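Local atomic coordinates of putative MCP-type signal transduction protein (Campylobacter jejuni subsp. jejuni serotype O:2, PDB entry 4WY9), a protein that probably senses chemical stimuli outside the cytoplasm, through a tandem-PAS periplasmic domain, as the chemotaxis receptor Tlp1. Residues E127-L131 / I154-L158; K147-P153 / V274-W279; E207-L211 / I220-K224; L212-M218 / K229-I234. All coordinates share one frame; numbering follows the deposited sequence. Where two conformers were deposited one is given.

Contact 1 lies inside the first PAS module, contacts 3 and 4 inside the second, and contact 2 joins the two. Segments 147-153 of contact 2 and 154-158 of contact 1 are consecutive, the centres of the two contacts about 16 Å apart. Contacts 3 and 4 share strand 209-213 and lie about 12 Å apart between centres; both are nested in the loop closed by contact 2. Contact 2 meets contact 4 where Arg152 reaches Phe217 and Ser278 O lies 2.9 Å from Ser214 N. Acetate, probably from the crystallisation liquor, is bonded to His221 of contact 3, and Leu231 of contact 4 comes within about 4 Å of it.

Contact 1: E127-L131 / I154-L158; sequences EIANL and IKMNL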
loop_
_atom_site.group_PDB
_atom_site.type_symbol
_atom_site.label_atom_id
_atom_site.label_comp_id
_atom_site.label_asym_id
_atom_site.label_seq_id
_atom_site.Cartn_x
_atom_site.Cartn_y
_atom_site.Cartn_z
ATOM N N GLU A 127 -3.600 -15.008 -7.453
ATOM C CA GLU A 127 -3.891 -13.610 -7.136
ATOM C C GLU A 127 -2.591 -12.810 -7.102
ATOM O O GLU A 127 -2.546 -11.645 -7.478
ATOM C CB GLU A 127 -4.605 -13.506 -5.812
ATOM C CG GLU A 127 -5.039 -12.130 -5.422
ATOM C CD GLU A 127 -6.157 -12.132 -4.380
ATOM O OE1 GLU A 127 -5.841 -11.980 -3.237
ATOM O OE2 GLU A 127 -7.304 -12.395 -4.741
ATOM N N ILE A 128 -1.490 -13.445 -6.664
ATOM C CA ILE A 128 -0.210 -12.768 -6.611
ATOM C C ILE A 128 0.354 -12.544 -8.025
ATOM O O ILE A 128 0.771 -11.441 -8.379
ATOM C CB ILE A 128 0.804 -13.543 -5.758
ATOM C CG1 ILE A 128 0.334 -13.663 -4.308
ATOM C CG2 ILE A 128 2.190 -12.875 -5.825
ATOM C CD1 ILE A 128 0.140 -12.349 -3.611
ATOM N N ALA A 129 0.360 -13.593 -8.828
ATOM C CA ALA A 129 0.912 -13.515 -10.157
ATOM C C ALA A 129 0.167 -12.542 -11.042
ATOM O O ALA A 129 0.738 -11.948 -11.946
ATOM C CB ALA A 129 0.972 -14.895 -10.804
ATOM N N ASN A 130 -1.123 -12.367 -10.778
ATOM C CA ASN A 130 -1.967 -11.505 -11.582
ATOM C C ASN A 130 -2.116 -10.072 -11.074
ATOM O O ASN A 130 -2.832 -9.272 -11.661
ATOM C CB ASN A 130 -3.343 -12.163 -11.740
ATOM C CG ASN A 130 -3.321 -13.428 -12.603
ATOM O OD1 ASN A 130 -2.476 -13.563 -13.487
ATOM N ND2 ASN A 130 -4.177 -14.372 -12.304
ATOM N N LEU A 131 -1.365 -9.723 -10.014
ATOM C CA LEU A 131 -1.376 -8.345 -9.536
ATOM C C LEU A 131 -0.956 -7.391 -10.642
ATOM O O LEU A 131 -0.055 -7.699 -11.439
ATOM C CB LEU A 131 -0.431 -8.179 -8.368
ATOM C CG LEU A 131 -0.802 -8.785 -7.026
ATOM C CD1 LEU A 131 0.390 -8.695 -6.086
ATOM C CD2 LEU A 131 -2.013 -8.104 -6.425
ATOM N N ILE A 154 -6.558 -2.229 -3.427
ATOM C CA ILE A 154 -7.297 -3.330 -4.041
ATOM C C ILE A 154 -7.801 -4.269 -2.981
ATOM O O ILE A 154 -7.296 -4.270 -1.852
ATOM C CB ILE A 154 -6.442 -4.131 -5.054
ATOM C CG1 ILE A 154 -5.281 -4.831 -4.394
ATOM C CG2 ILE A 154 -5.991 -3.277 -6.247
ATOM C CD1 ILE A 154 -4.537 -5.813 -5.266
ATOM N N LYS A 155 -8.801 -5.075 -3.335
ATOM C CA LYS A 155 -9.234 -6.182 -2.513
ATOM C C LYS A 155 -8.313 -7.374 -2.743
ATOM O O LYS A 155 -7.929 -7.668 -3.903
ATOM C CB LYS A 155 -10.669 -6.557 -2.842
ATOM C CG LYS A 155 -11.202 -7.786 -2.122
ATOM C CD LYS A 155 -12.420 -8.421 -2.843
ATOM C CE LYS A 155 -13.539 -7.486 -3.153
ATOM N NZ LYS A 155 -14.583 -8.141 -3.999
ATOM N N MET A 156 -7.923 -8.050 -1.668
ATOM C CA MET A 156 -7.177 -9.309 -1.793
ATOM C C MET A 156 -7.779 -10.329 -0.847
ATOM O O MET A 156 -8.485 -10.000 0.111
ATOM C CB MET A 156 -5.708 -9.126 -1.487
ATOM C CG MET A 156 -4.981 -8.242 -2.441
ATOM S SD MET A 156 -3.215 -8.097 -2.075
ATOM C CE MET A 156 -2.599 -9.661 -2.641
ATOM N N ASN A 157 -7.484 -11.589 -1.110
ATOM C CA ASN A 157 -7.904 -12.683 -0.256
ATOM C C ASN A 157 -6.876 -13.774 -0.379
ATOM O O ASN A 157 -6.872 -14.533 -1.363
ATOM C CB ASN A 157 -9.312 -13.180 -0.606
ATOM C CG ASN A 157 -9.829 -14.180 0.392
ATOM O OD1 ASN A 157 -9.066 -15.005 0.928
ATOM N ND2 ASN A 157 -11.100 -14.082 0.718
ATOM N N LEU A 158 -6.008 -13.894 0.616
ATOM C CA LEU A 158 -4.897 -14.863 0.556
ATOM C C LEU A 158 -5.031 -16.002 1.545
ATOM O O LEU A 158 -4.441 -17.063 1.339
ATOM C CB LEU A 158 -3.588 -14.149 0.782
ATOM C CG LEU A 158 -3.237 -13.080 -0.251
ATOM C CD1 LEU A 158 -1.989 -12.359 0.178
ATOM C CD2 LEU A 158 -3.070 -13.686 -1.625
#
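Glu127 and Met156 meet through two differently shaped chains. Glu127 places CG opposite its backbone N (chi1 -176°) and runs out extended, which carries the carboxylate across to the far backbone. Met156 stays straight to SD and then bends (chi3 75°), turning CE toward Ile128 and Leu131. The polar link is a single bond: Asn157 N donates to Glu127 OE1 at 2.7 Å, almost straight at 171°, on the syn lone pair. Glu127 OE1 also rests against Met156 CB at 3.4 Å and against the CD2 methyl of Leu158 at 3.6 Å, so the bond has hydrocarbon close beside it. Asn157 O, also an acceptor, lies 3.3 Å from Glu127 OE1 without a bond. The helical turn 127-129 and strand 154-156 belong to the first PAS-like sensor module, a PDC domain of the Cache clan; here the turn packs against one strand of the antiparallel sheet, which continues to strand 163-173 through backbone bonds of Ile154 and Met156. Away from the carboxylate, the contact is apolar. Ile128 CD1 touches two partners on one side, 4.0 Å from Met156 CE and equally far from Leu158 CD2, and its chain crosses both at about a right angle. Leu131, just before helix 132-140, presses CD2 onto Ile154 CD1 at 3.6 Å, again with the two chains near perpendicular. Tyr80 of strand 78-83 packs on both Ile128 and Leu131, while the amide of Asn157 is held by Asp162 and Gly160.

Contact 2: K147-P153 / V274-W279; sequences KVYIGRP and VQDSSW
Ile150 and Val274 meet methyl to methyl, CD1 to CG1 at 3.6 Å, where the first PAS module abuts the second. Residues 274-277 form the type II' turn of a beta hairpin between strands 264-274 and 277-286, and that turn lies alongside 147-153 at the edge of the other sheet. No direct hydrogen bond crosses. The close-packed half runs from Ile150 to Pro153. Ile150 CG2 lies beside Ser277 OG and near the indole rim, and Pro153 CG abuts the edge of the indole, near its plane, 4.0 Å from Trp279 CZ3. Helix 8-51 backs this half, with Phe31 against the indole and Ile35 on Ile150 and Val274. At the other end, around Val148, Gln275 and Asp276, the fit is looser and wet. Gln275 folds at chi2 (-75°), laying its amide end crosswise over the Val148 methyl CG2, while three waters take the place of direct polar contacts. One accepts from Val148 N and donates to Gln275 OE1 and Asp276 OD2; the other two both donate to Val148 O, tying it to Asp276 N and OD2. Lys147 NZ stays 5.9 Å from Asp276 OD2, too far for a salt bridge. Within the hairpin Ser277 OG donates to Val274 O in the carbonyl plane, and the same OG accepts from Trp279 NE1 at 2.9 Å, near the ring plane.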
loop_
_atom_site.group_PDB
_atom_site.type_symbol
_atom_site.label_atom_id
_atom_site.label_comp_id
_atom_site.label_asym_id
_atom_site.label_seq_id
_atom_site.Cartn_x
_atom_site.Cartn_y
_atom_site.Cartn_z
ATOM N N LYS A 147 13.502 1.340 -10.171
ATOM C CA LYS A 147 12.104 1.635 -9.972
ATOM C C LYS A 147 11.464 0.705 -8.966
ATOM O O LYS A 147 11.760 -0.476 -8.925
ATOM C CB LYS A 147 11.319 1.560 -11.300
ATOM C CG LYS A 147 11.657 2.620 -12.329
ATOM C CD LYS A 147 10.745 2.502 -13.537
ATOM C CE LYS A 147 10.982 3.560 -14.578
ATOM N NZ LYS A 147 10.012 3.390 -15.663
ATOM N N VAL A 148 10.511 1.234 -8.210
ATOM C CA VAL A 148 9.653 0.450 -7.354
ATOM C C VAL A 148 8.252 0.583 -7.887
ATOM O O VAL A 148 7.818 1.695 -8.209
ATOM C CB VAL A 148 9.725 0.919 -5.889
ATOM C CG1 VAL A 148 8.849 0.062 -5.010
ATOM C CG2 VAL A 148 11.175 0.933 -5.401
ATOM N N TYR A 149 7.521 -0.529 -7.990
ATOM C CA TYR A 149 6.174 -0.538 -8.553
ATOM C C TYR A 149 5.172 -0.596 -7.418
ATOM O O TYR A 149 5.196 -1.508 -6.603
ATOM C CB TYR A 149 6.034 -1.706 -9.513
ATOM C CG TYR A 149 6.918 -1.594 -10.709
ATOM C CD1 TYR A 149 8.316 -1.788 -10.603
ATOM C CD2 TYR A 149 6.430 -1.258 -11.966
ATOM C CE1 TYR A 149 9.136 -1.675 -11.679
ATOM C CE2 TYR A 149 7.274 -1.156 -13.052
ATOM C CZ TYR A 149 8.635 -1.340 -12.918
ATOM O OH TYR A 149 9.471 -1.233 -14.007
ATOM N N ILE A 150 4.286 0.400 -7.363
ATOM C CA ILE A 150 3.335 0.520 -6.271
ATOM C C ILE A 150 1.921 0.591 -6.811
ATOM O O ILE A 150 1.643 1.377 -7.729
ATOM C CB ILE A 150 3.636 1.741 -5.400
ATOM C CG1 ILE A 150 5.060 1.590 -4.814
ATOM C CG2 ILE A 150 2.624 1.897 -4.262
ATOM C CD1 ILE A 150 5.478 2.678 -3.918
ATOM N N GLY A 151 1.046 -0.255 -6.301
ATOM C CA GLY A 151 -0.305 -0.340 -6.797
ATOM C C GLY A 151 -1.270 0.659 -6.230
ATOM O O GLY A 151 -0.893 1.532 -5.449
ATOM N N ARG A 152 -2.533 0.547 -6.633
ATOM C CA ARG A 152 -3.633 1.284 -6.029
ATOM C C ARG A 152 -4.245 0.379 -4.945
ATOM O O ARG A 152 -3.957 -0.833 -4.899
ATOM C CB ARG A 152 -4.635 1.719 -7.080
ATOM C CG ARG A 152 -5.171 0.590 -7.954
ATOM C CD ARG A 152 -6.598 0.859 -8.405
ATOM N NE ARG A 152 -7.483 0.773 -7.242
ATOM C CZ ARG A 152 -8.790 0.913 -7.288
ATOM N NH1 ARG A 152 -9.375 1.201 -8.454
ATOM N NH2 ARG A 152 -9.479 0.863 -6.137
ATOM N N PRO A 153 -5.135 0.916 -4.101
ATOM C CA PRO A 153 -5.808 0.058 -3.141
ATOM C C PRO A 153 -6.680 -0.971 -3.835
ATOM O O PRO A 153 -7.436 -0.624 -4.744
ATOM C CB PRO A 153 -6.636 1.042 -2.299
ATOM C CG PRO A 153 -5.910 2.326 -2.454
ATOM C CD PRO A 153 -5.476 2.334 -3.871
ATOM N N VAL A 274 5.334 8.657 -2.768
ATOM C CA VAL A 274 6.018 7.456 -2.390
ATOM C C VAL A 274 6.530 6.848 -3.670
ATOM O O VAL A 274 5.766 6.261 -4.438
ATOM C CB VAL A 274 5.094 6.471 -1.641
ATOM C CG1 VAL A 274 5.819 5.198 -1.352
ATOM C CG2 VAL A 274 4.550 7.091 -0.349
ATOM N N GLN A 275 7.841 6.984 -3.915
ATOM C CA GLN A 275 8.443 6.586 -5.194
ATOM C C GLN A 275 7.655 7.250 -6.312
ATOM O O GLN A 275 7.534 8.475 -6.352
ATOM C CB GLN A 275 8.521 5.057 -5.298
ATOM C CG GLN A 275 9.411 4.421 -4.273
ATOM C CD GLN A 275 10.886 4.616 -4.575
ATOM O OE1 GLN A 275 11.307 4.673 -5.746
ATOM N NE2 GLN A 275 11.681 4.708 -3.525
ATOM N N ASP A 276 7.068 6.472 -7.207
ATOM C CA ASP A 276 6.321 7.049 -8.345
ATOM C C ASP A 276 4.811 7.122 -8.056
ATOM O O ASP A 276 4.024 7.464 -8.936
ATOM C CB ASP A 276 6.568 6.231 -9.616
ATOM C CG ASP A 276 8.012 6.253 -10.034
ATOM O OD1 ASP A 276 8.565 7.390 -10.088
ATOM O OD2 ASP A 276 8.600 5.171 -10.267
ATOM N N SER A 277 4.406 6.782 -6.830
ATOM C CA SER A 277 2.990 6.860 -6.460
ATOM C C SER A 277 2.727 8.111 -5.652
ATOM O O SER A 277 3.638 8.723 -5.092
ATOM C CB SER A 277 2.544 5.604 -5.681
ATOM O OG SER A 277 3.085 5.546 -4.393
ATOM N N SER A 278 1.475 8.508 -5.573
ATOM C CA SER A 278 1.072 9.754 -4.930
ATOM C C SER A 278 -0.126 9.508 -4.077
ATOM O O SER A 278 -1.108 8.901 -4.544
ATOM C CB SER A 278 0.790 10.821 -5.965
ATOM O OG SER A 278 1.909 11.084 -6.797
ATOM N N TRP A 279 -0.092 10.004 -2.836
ATOM C CA TRP A 279 -1.118 9.764 -1.859
ATOM C C TRP A 279 -1.511 11.031 -1.143
ATOM O O TRP A 279 -0.782 12.023 -1.187
ATOM C CB TRP A 279 -0.661 8.695 -0.853
ATOM C CG TRP A 279 -0.278 7.416 -1.492
ATOM C CD1 TRP A 279 0.923 7.116 -2.076
ATOM C CD2 TRP A 279 -1.092 6.248 -1.611
ATOM N NE1 TRP A 279 0.887 5.837 -2.576
ATOM C CE2 TRP A 279 -0.329 5.277 -2.315
ATOM C CE3 TRP A 279 -2.373 5.921 -1.214
ATOM C CZ2 TRP A 279 -0.837 4.005 -2.606
ATOM C CZ3 TRP A 279 -2.874 4.671 -1.504
ATOM C CH2 TRP A 279 -2.099 3.734 -2.193
HETATM O O HOH W 1 10.394 4.104 -8.418
HETATM O O HOH W 2 6.229 3.688 -7.329
HETATM O O HOH W 3 7.616 2.785 -10.863
#

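Contact 3: E207-L211 / I220-K224; sequences ELRVL and IHPNK. With ACT (acetate ion), chain B.
Val210 and His221 lean past each other at a slant, the CG2 methyl of Val210 3.7 Å from CD2 of the imidazole. The ring reaches this place because His221 CG stands opposite the backbone N (chi1 -171°). Its two nitrogens are both used close to the ring plane: ND1 accepts from Asn223 N at 2.9 Å, and NE2 donates to the acetate atom O at 2.8 Å in a nearly straight bond (169°). That pattern fits a neutral ring protonated on NE2, and it fixes the rotation of the imidazole. Pro222 CD lies over one ring face toward its rim, while Leu208 sets its CD2 methyl crosswise on Pro222 CG at 3.9 Å. Leu208 CD1 and Val210 CG2 also border the acetate, whose further bonds go to Tyr257 and Ser260. The ion, probably from the crystallisation liquor, lies in a niche of the second PAS module with both polar and apolar walls; it does not by itself mark a ligand site. Farther along, the backbones pair: Leu211 N donates to Ile220 O at 3.1 Å and Ile220 N returns a bond to Leu211 O at 3.2 Å, an antiparallel hydrogen-bonded pair. Val210 CA adds a CH...O contact to that same Ile220 oxygen. Leu211 and Ile220 put their side chains on one face of the sheet, where Leu196 of helix 190-196 packs on both; strand 209-213 is flanked on its other side by strand 277-286, which meets Val210 through Leu282.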
loop_
_atom_site.group_PDB
_atom_site.type_symbol
_atom_site.label_atom_id
_atom_site.label_comp_id
_atom_site.label_asym_id
_atom_site.label_seq_id
_atom_site.Cartn_x
_atom_site.Cartn_y
_atom_site.Cartn_z
ATOM N N GLU A 207 -16.018 14.018 12.295
ATOM C CA GLU A 207 -14.736 14.107 11.616
ATOM C C GLU A 207 -14.504 12.873 10.742
ATOM O O GLU A 207 -14.711 11.752 11.198
ATOM C CB GLU A 207 -13.605 14.250 12.626
ATOM C CG GLU A 207 -12.210 14.112 12.081
ATOM C CD GLU A 207 -11.136 14.294 13.124
ATOM O OE1 GLU A 207 -11.464 14.706 14.262
ATOM O OE2 GLU A 207 -9.942 14.009 12.811
ATOM N N LEU A 208 -14.076 13.078 9.503
ATOM C CA LEU A 208 -13.706 11.995 8.596
ATOM C C LEU A 208 -12.207 12.004 8.428
ATOM O O LEU A 208 -11.637 13.055 8.152
ATOM C CB LEU A 208 -14.403 12.125 7.246
ATOM C CG LEU A 208 -15.932 12.209 7.286
ATOM C CD1 LEU A 208 -16.469 12.529 5.911
ATOM C CD2 LEU A 208 -16.554 10.942 7.828
ATOM N N ARG A 209 -11.574 10.833 8.556
ATOM C CA ARG A 209 -10.156 10.650 8.333
ATOM C C ARG A 209 -9.976 9.642 7.218
ATOM O O ARG A 209 -10.460 8.508 7.329
ATOM C CB ARG A 209 -9.459 10.225 9.613
ATOM C CG ARG A 209 -9.496 11.284 10.692
ATOM C CD ARG A 209 -9.065 10.805 12.043
ATOM N NE ARG A 209 -10.094 10.043 12.702
ATOM C CZ ARG A 209 -9.927 9.357 13.836
ATOM N NH1 ARG A 209 -8.731 9.261 14.377
ATOM N NH2 ARG A 209 -10.952 8.719 14.376
ATOM N N VAL A 210 -9.333 10.056 6.136
ATOM C CA VAL A 210 -9.320 9.347 4.873
ATOM C C VAL A 210 -7.922 9.278 4.314
ATOM O O VAL A 210 -7.178 10.263 4.314
ATOM C CB VAL A 210 -10.262 10.024 3.856
ATOM C CG1 VAL A 210 -10.276 9.305 2.530
ATOM C CG2 VAL A 210 -11.681 10.181 4.422
ATOM N N LEU A 211 -7.530 8.091 3.823
ATOM C CA LEU A 211 -6.300 7.909 3.046
ATOM C C LEU A 211 -6.706 7.540 1.631
ATOM O O LEU A 211 -7.465 6.596 1.457
ATOM C CB LEU A 211 -5.391 6.854 3.635
ATOM C CG LEU A 211 -4.127 6.523 2.869
ATOM C CD1 LEU A 211 -3.169 7.699 2.830
ATOM C CD2 LEU A 211 -3.436 5.298 3.447
ATOM N N ILE A 220 -8.635 4.028 2.982
ATOM C CA ILE A 220 -9.242 4.067 4.290
ATOM C C ILE A 220 -10.301 5.155 4.315
ATOM O O ILE A 220 -10.021 6.289 3.905
ATOM C CB ILE A 220 -8.238 4.325 5.420
ATOM C CG1 ILE A 220 -7.168 3.220 5.478
ATOM C CG2 ILE A 220 -8.914 4.430 6.775
ATOM C CD1 ILE A 220 -5.988 3.559 6.306
ATOM N N HIS A 221 -11.499 4.815 4.798
ATOM C CA HIS A 221 -12.580 5.756 5.042
ATOM C C HIS A 221 -13.339 5.211 6.237
ATOM O O HIS A 221 -13.521 4.005 6.350
ATOM C CB HIS A 221 -13.459 5.911 3.812
ATOM C CG HIS A 221 -14.479 7.005 3.881
ATOM N ND1 HIS A 221 -15.592 6.949 4.696
ATOM C CD2 HIS A 221 -14.538 8.207 3.277
ATOM C CE1 HIS A 221 -16.274 8.065 4.588
ATOM N NE2 HIS A 221 -15.659 8.837 3.698
ATOM N N PRO A 222 -13.864 6.084 7.108
ATOM C CA PRO A 222 -14.688 5.596 8.221
ATOM C C PRO A 222 -15.833 4.702 7.774
ATOM O O PRO A 222 -16.210 3.773 8.481
ATOM C CB PRO A 222 -15.185 6.898 8.861
ATOM C CG PRO A 222 -14.162 7.898 8.542
ATOM C CD PRO A 222 -13.624 7.544 7.206
ATOM N N ASN A 223 -16.417 5.026 6.642
ATOM C CA ASN A 223 -17.461 4.193 6.052
ATOM C C ASN A 223 -16.780 3.105 5.246
ATOM O O ASN A 223 -16.287 3.330 4.144
ATOM C CB ASN A 223 -18.382 5.060 5.188
ATOM C CG ASN A 223 -19.574 4.271 4.645
ATOM O OD1 ASN A 223 -19.558 3.049 4.640
ATOM N ND2 ASN A 223 -20.580 4.967 4.217
ATOM N N LYS A 224 -16.777 1.883 5.788
ATOM C CA LYS A 224 -16.051 0.795 5.159
ATOM C C LYS A 224 -16.565 0.528 3.764
ATOM O O LYS A 224 -15.809 0.031 2.919
ATOM C CB LYS A 224 -16.212 -0.475 6.016
ATOM C CG LYS A 224 -14.933 -1.108 6.498
ATOM C CD LYS A 224 -14.020 -1.462 5.345
ATOM C CE LYS A 224 -12.824 -2.317 5.811
ATOM N NZ LYS A 224 -13.244 -3.588 6.451
HETATM C C ACT B . -15.990 12.157 2.272
HETATM O O ACT B . -16.720 11.178 2.604
HETATM O OXT ACT B . -16.540 13.122 1.668
HETATM C CH3 ACT B . -14.526 12.147 2.539
#

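Contact 4: L212-M218 / K229-I234; sequences LNSDGFM and KNLKDI
Residues 213-216 form a type I turn, and the chain leaving it bridges to 229-231 through two backbone bonds, Leu231 N to Gly216 O at 2.9 Å and Met218 N to Lys229 O at 2.9 Å. Gly216, with a positive phi of 107°, brings its CA to 3.6 Å from Asn230 OD1; that phi and the oxygen's place, where a CB would point, leave no room for a side chain. Asn230 ties the two segments together. Its ND2 donates to Asp215 O at 2.8 Å, nearly straight, but reaching the oxygen from above the carbonyl plane and off its lone pairs, and sits over the centre of the Phe217 ring, 3.5 Å from CZ. Amide and ring planes stand 75° apart, and Arg152 makes a cation-pi contact with the opposite face of the same ring. The turn belongs to the hairpin of strands 209-213 and 218-220 at the edge of the second PAS module's sheet, and Asn230 is the N-cap of helix 231-234: OD1 takes Lys232 N on a lone pair in the carbonyl plane. One amide thus caps the helix and grips the hairpin turn. Lys232 kinks at chi3 (-69°), bringing NZ toward Asp215 O in a weak bond; two waters also bridge this ammonium group, one to Ser214 O and one to Asp215 O. The rest is apolar. Met218 bends its CE methyl against the start of the helix, 4.0 Å from Leu231 CB and near Ile234 CG1. Leu212 CD1 meets Leu231 CD2 at 3.9 Å, with Leu282 and Tyr244 also packing on Leu231.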
loop_
_atom_site.group_PDB
_atom_site.type_symbol
_atom_site.label_atom_id
_atom_site.label_comp_id
_atom_site.label_asym_id
_atom_site.label_seq_id
_atom_site.Cartn_x
_atom_site.Cartn_y
_atom_site.Cartn_z
ATOM N N LEU A 212 -6.198 8.251 0.644
ATOM C CA LEU A 212 -6.533 7.941 -0.733
ATOM C C LEU A 212 -5.353 8.212 -1.625
ATOM O O LEU A 212 -4.433 8.961 -1.256
ATOM C CB LEU A 212 -7.786 8.678 -1.172
ATOM C CG LEU A 212 -7.861 10.156 -1.402
ATOM C CD1 LEU A 212 -9.246 10.572 -1.846
ATOM C CD2 LEU A 212 -7.466 10.992 -0.189
ATOM N N ASN A 213 -5.333 7.621 -2.820
ATOM C CA ASN A 213 -4.249 7.975 -3.731
ATOM C C ASN A 213 -4.633 9.236 -4.517
ATOM O O ASN A 213 -5.775 9.722 -4.411
ATOM C CB ASN A 213 -3.810 6.787 -4.613
ATOM C CG ASN A 213 -4.799 6.381 -5.673
ATOM O OD1 ASN A 213 -5.775 7.048 -5.943
ATOM N ND2 ASN A 213 -4.475 5.273 -6.343
ATOM N N SER A 214 -3.716 9.794 -5.289
ATOM C CA SER A 214 -3.972 11.083 -5.918
ATOM C C SER A 214 -5.078 10.978 -6.985
ATOM O O SER A 214 -5.690 11.978 -7.334
ATOM C CB SER A 214 -2.689 11.649 -6.542
ATOM O OG SER A 214 -2.194 10.824 -7.574
ATOM N N ASP A 215 -5.314 9.770 -7.504
ATOM C CA ASP A 215 -6.386 9.537 -8.450
ATOM C C ASP A 215 -7.764 9.543 -7.801
ATOM O O ASP A 215 -8.774 9.602 -8.490
ATOM C CB ASP A 215 -6.165 8.222 -9.225
ATOM C CG ASP A 215 -4.947 8.260 -10.112
ATOM O OD1 ASP A 215 -4.760 9.282 -10.802
ATOM O OD2 ASP A 215 -4.178 7.275 -10.131
ATOM N N GLY A 216 -7.797 9.490 -6.459
ATOM C CA GLY A 216 -9.046 9.517 -5.738
ATOM C C GLY A 216 -9.492 8.213 -5.115
ATOM O O GLY A 216 -10.522 8.186 -4.429
ATOM N N PHE A 217 -8.754 7.114 -5.335
ATOM C CA PHE A 217 -9.159 5.827 -4.826
ATOM C C PHE A 217 -8.853 5.686 -3.352
ATOM O O PHE A 217 -7.706 5.848 -2.925
ATOM C CB PHE A 217 -8.511 4.704 -5.643
ATOM C CG PHE A 217 -8.966 4.653 -7.045
ATOM C CD1 PHE A 217 -10.263 4.229 -7.368
ATOM C CD2 PHE A 217 -8.135 5.064 -8.065
ATOM C CE1 PHE A 217 -10.674 4.205 -8.677
ATOM C CE2 PHE A 217 -8.561 5.043 -9.401
ATOM C CZ PHE A 217 -9.824 4.632 -9.695
ATOM N N MET A 218 -9.876 5.387 -2.561
ATOM C CA MET A 218 -9.755 5.379 -1.132
ATOM C C MET A 218 -9.208 4.061 -0.571
ATOM O O MET A 218 -9.688 2.988 -0.895
ATOM C CB MET A 218 -11.079 5.716 -0.492
ATOM C CG MET A 218 -11.458 7.189 -0.726
ATOM S SD MET A 218 -13.069 7.632 -0.064
ATOM C CE MET A 218 -14.134 6.921 -1.307
ATOM N N LYS A 229 -13.389 2.681 -3.451
ATOM C CA LYS A 229 -14.095 3.515 -4.392
ATOM C C LYS A 229 -13.350 4.804 -4.655
ATOM O O LYS A 229 -12.480 5.207 -3.870
ATOM C CB LYS A 229 -15.541 3.766 -3.920
ATOM C CG LYS A 229 -16.331 2.459 -3.777
ATOM C CD LYS A 229 -17.777 2.682 -3.375
ATOM C CE LYS A 229 -18.587 1.372 -3.454
ATOM N NZ LYS A 229 -17.942 0.263 -2.705
ATOM N N ASN A 230 -13.703 5.471 -5.748
ATOM C CA ASN A 230 -13.157 6.784 -6.022
ATOM C C ASN A 230 -14.019 7.847 -5.391
ATOM O O ASN A 230 -15.225 7.929 -5.655
ATOM C CB ASN A 230 -13.013 7.012 -7.526
ATOM C CG ASN A 230 -12.040 8.104 -7.849
ATOM O OD1 ASN A 230 -12.223 9.254 -7.428
ATOM N ND2 ASN A 230 -10.932 7.748 -8.447
ATOM N N LEU A 231 -13.417 8.669 -4.536
ATOM C CA LEU A 231 -14.159 9.699 -3.808
ATOM C C LEU A 231 -14.867 10.631 -4.777
ATOM O O LEU A 231 -15.978 11.109 -4.514
ATOM C CB LEU A 231 -13.209 10.456 -2.872
ATOM C CG LEU A 231 -13.840 11.578 -2.039
ATOM C CD1 LEU A 231 -15.003 11.062 -1.234
ATOM C CD2 LEU A 231 -12.776 12.148 -1.141
ATOM N N LYS A 232 -14.260 10.869 -5.935
ATOM C CA LYS A 232 -14.862 11.783 -6.915
ATOM C C LYS A 232 -16.159 11.233 -7.502
ATOM O O LYS A 232 -17.029 11.989 -7.895
ATOM C CB LYS A 232 -13.860 12.124 -8.014
ATOM C CG LYS A 232 -12.571 12.693 -7.469
ATOM C CD LYS A 232 -11.614 13.165 -8.549
ATOM C CE LYS A 232 -11.052 11.978 -9.327
ATOM N NZ LYS A 232 -9.796 12.414 -10.032
ATOM N N ASP A 233 -16.264 9.911 -7.586
ATOM C CA ASP A 233 -17.464 9.279 -8.106
ATOM C C ASP A 233 -18.616 9.291 -7.123
ATOM O O ASP A 233 -19.785 9.385 -7.508
ATOM C CB ASP A 233 -17.182 7.833 -8.509
ATOM C CG ASP A 233 -16.226 7.703 -9.654
ATOM O OD1 ASP A 233 -16.157 8.616 -10.502
ATOM O OD2 ASP A 233 -15.536 6.654 -9.718
ATOM N N ILE A 234 -18.293 9.086 -5.840
ATOM C CA ILE A 234 -19.325 8.950 -4.828
ATOM C C ILE A 234 -19.715 10.268 -4.199
ATOM O O ILE A 234 -20.747 10.359 -3.543
ATOM C CB ILE A 234 -18.933 7.900 -3.777
ATOM C CG1 ILE A 234 -17.714 8.323 -3.031
ATOM C CG2 ILE A 234 -18.693 6.517 -4.451
ATOM C CD1 ILE A 234 -18.005 8.780 -1.670
HETATM O O HOH W 4 -8.215 12.970 -7.793
HETATM O O HOH W 5 -9.524 10.009 -11.576
#